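Local coordinates for BT_4661 (Bacteroides thetaiotaomicron, PDB 4AK2), which probably binds heparin and heparan sulphate at the bacterial cell surface through this carboxy-terminal ligand-binding domain, as part of a heparin utilisation system, at residues R203-F209 against K258-A262. Sequence-based numbering, arbitrary orientation.
With SGN (2-deoxy-6-O-sulfo-2-(sulfoamino)-alpha-D-glucopyranose), chain B.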
# COMPACT_ATOMS: atom_id res chain seq x y z
N ARG A 203 8.48 0.48 -16.44
CA ARG A 203 7.58 -0.46 -15.78
C ARG A 203 8.18 -1.86 -15.71
O ARG A 203 7.63 -2.73 -15.02
CB ARG A 203 6.27 -0.53 -16.54
CG ARG A 203 6.38 -1.19 -17.91
CD ARG A 203 5.04 -1.39 -18.60
NE ARG A 203 5.23 -1.99 -19.91
CZ ARG A 203 4.25 -2.46 -20.67
NH1 ARG A 203 2.98 -2.44 -20.25
NH2 ARG A 203 4.54 -2.99 -21.85
N LYS A 204 9.31 -2.11 -16.38
CA LYS A 204 9.71 -3.51 -16.66
C LYS A 204 9.79 -4.44 -15.44
O LYS A 204 9.26 -5.58 -15.52
CB LYS A 204 10.98 -3.56 -17.50
CG LYS A 204 10.78 -2.99 -18.90
CD LYS A 204 12.09 -2.81 -19.64
CE LYS A 204 11.87 -2.15 -21.00
NZ LYS A 204 13.21 -1.83 -21.53
N PRO A 205 10.39 -3.99 -14.31
CA PRO A 205 10.51 -4.94 -13.18
C PRO A 205 9.19 -5.37 -12.56
O PRO A 205 9.16 -6.35 -11.80
CB PRO A 205 11.36 -4.16 -12.16
CG PRO A 205 12.16 -3.16 -13.01
CD PRO A 205 11.12 -2.72 -14.03
N MET A 206 8.13 -4.62 -12.83
CA MET A 206 6.82 -4.85 -12.23
C MET A 206 5.76 -5.23 -13.26
O MET A 206 4.56 -5.24 -12.95
CB MET A 206 6.37 -3.61 -11.46
CG MET A 206 7.05 -3.47 -10.11
SD MET A 206 6.76 -4.83 -8.94
CE MET A 206 4.98 -4.95 -8.83
N SER A 207 6.20 -5.56 -14.48
CA SER A 207 5.30 -5.71 -15.60
C SER A 207 5.09 -7.16 -16.07
O SER A 207 6.04 -7.87 -16.32
CB SER A 207 5.82 -4.87 -16.80
OG SER A 207 5.05 -5.15 -17.98
N TYR A 208 3.82 -7.54 -16.21
CA TYR A 208 3.47 -8.79 -16.87
C TYR A 208 3.91 -8.75 -18.34
O TYR A 208 4.53 -9.69 -18.85
CB TYR A 208 1.96 -9.02 -16.79
CG TYR A 208 1.51 -10.18 -17.67
CD1 TYR A 208 1.48 -11.47 -17.18
CD2 TYR A 208 1.13 -9.96 -19.01
CE1 TYR A 208 1.10 -12.53 -17.99
CE2 TYR A 208 0.74 -11.01 -19.83
CZ TYR A 208 0.73 -12.29 -19.33
OH TYR A 208 0.33 -13.35 -20.16
N PHE A 209 3.54 -7.69 -19.04
CA PHE A 209 3.77 -7.64 -20.48
C PHE A 209 5.25 -7.62 -20.88
O PHE A 209 5.59 -8.10 -21.97
CB PHE A 209 2.97 -6.48 -21.09
CG PHE A 209 1.50 -6.77 -21.08
CD1 PHE A 209 0.95 -7.58 -22.05
CD2 PHE A 209 0.69 -6.29 -20.04
CE1 PHE A 209 -0.40 -7.92 -21.97
CE2 PHE A 209 -0.65 -6.63 -19.96
CZ PHE A 209 -1.20 -7.42 -20.94
N LYS A 258 -5.64 -5.70 -24.98
CA LYS A 258 -4.32 -5.26 -25.40
C LYS A 258 -3.45 -4.86 -24.20
O LYS A 258 -3.98 -4.45 -23.17
CB LYS A 258 -4.42 -4.04 -26.37
CG LYS A 258 -5.25 -4.32 -27.62
CD LYS A 258 -4.72 -5.55 -28.33
N ASP A 259 -2.12 -4.91 -24.40
CA ASP A 259 -1.17 -4.36 -23.43
C ASP A 259 -1.55 -2.90 -23.16
O ASP A 259 -1.65 -2.09 -24.08
CB ASP A 259 0.24 -4.46 -24.05
CG ASP A 259 1.33 -3.89 -23.18
OD1 ASP A 259 1.06 -3.15 -22.21
OD2 ASP A 259 2.50 -4.17 -23.51
N PRO A 260 -1.76 -2.54 -21.88
CA PRO A 260 -2.27 -1.19 -21.55
C PRO A 260 -1.19 -0.13 -21.34
O PRO A 260 -1.46 0.93 -20.75
CB PRO A 260 -3.03 -1.46 -20.24
CG PRO A 260 -2.18 -2.51 -19.56
CD PRO A 260 -1.75 -3.42 -20.70
N GLN A 261 0.01 -0.39 -21.87
CA GLN A 261 1.14 0.51 -21.71
C GLN A 261 0.80 1.97 -21.97
O GLN A 261 1.23 2.85 -21.22
CB GLN A 261 2.29 0.09 -22.64
CG GLN A 261 3.61 0.77 -22.37
CD GLN A 261 4.72 0.30 -23.31
OE1 GLN A 261 4.47 -0.11 -24.46
NE2 GLN A 261 5.96 0.32 -22.80
N ALA A 262 0.05 2.20 -23.06
CA ALA A 262 -0.20 3.56 -23.58
C ALA A 262 -1.62 4.05 -23.20
O ALA A 262 -2.15 4.98 -23.77
CB ALA A 262 0.06 3.64 -25.10
C1 SGN B . 10.37 4.33 -20.01
C2 SGN B . 8.92 4.61 -19.61
C3 SGN B . 8.62 6.09 -19.86
C4 SGN B . 9.64 6.97 -19.17
C5 SGN B . 11.07 6.62 -19.60
C6 SGN B . 12.08 7.37 -18.73
N2 SGN B . 8.03 3.72 -20.35
O1 SGN B . 10.53 4.42 -21.42
O3 SGN B . 7.32 6.35 -19.33
O4 SGN B . 9.48 8.33 -19.63
O5 SGN B . 11.25 5.23 -19.33
O6 SGN B . 13.40 7.08 -19.15
S1 SGN B . 7.76 2.20 -19.93
O1S SGN B . 6.50 1.81 -20.52
O2S SGN B . 8.83 1.32 -20.32
O3S SGN B . 7.66 2.20 -18.37
S2 SGN B . 14.60 7.58 -18.32
O4S SGN B . 14.66 9.04 -18.41
O5S SGN B . 15.92 6.92 -19.04
O6S SGN B . 14.47 7.02 -16.97
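Asp259 meets Arg203 in an end-on bidentate salt bridge, which joins the loop between strands 241-254 and 268-276 to the loop after helix 187-195 at the wall of the glycan pocket. NH1 of Arg203 reaches OD1 of Asp259 at 2.8 Å, and NH2 reaches OD2 at 2.9 Å in an almost straight bond (175°). Both oxygens use their syn lone pairs, and the guanidinium and carboxylate planes lie 14° apart, the evidence for a nearly coplanar pairing. With CG anti to the backbone N (chi1 179°), beside the carbonyl carbon, the Asp259 carboxylate comes up against Arg203. OD1 of Asp259 also accepts a hydrogen bond from the backbone N of Gln261 at 3.0 Å, from above the carboxylate plane, which makes an Asx turn. The backbone end of Asp259 packs as well: its CA sits over the face of the Phe209 ring, 3.9 Å from the centroid, a CH-pi contact, and its carboxylate stacks on the same ring, while Tyr208 CD2 covers the ring's other face.

Next in sequence, Pro260 continues the packing on this ring, its CD lying 3.5 Å from CE2 of Phe209. Gln261 then crosses Arg203 at about a right angle, and its extended chain lays the amide nearly parallel to the guanidinium, with CG over the centre of one face; Ser207 OG lies over the opposite face, toward its rim. Asp159 and Glu210 add salt bridges to the same guanidinium, so three carboxylates fix its rotation and probably offset its charge.

The N-sulfate of the bound glucosamine spans the two loops; Gln182, Thr201 and Arg161 also hydrogen-bond the same sulfated glucosamine. The backbone N of Arg203 donates to its O3S, and on the other loop Gln261 NE2 donates to O1S at 2.8 Å.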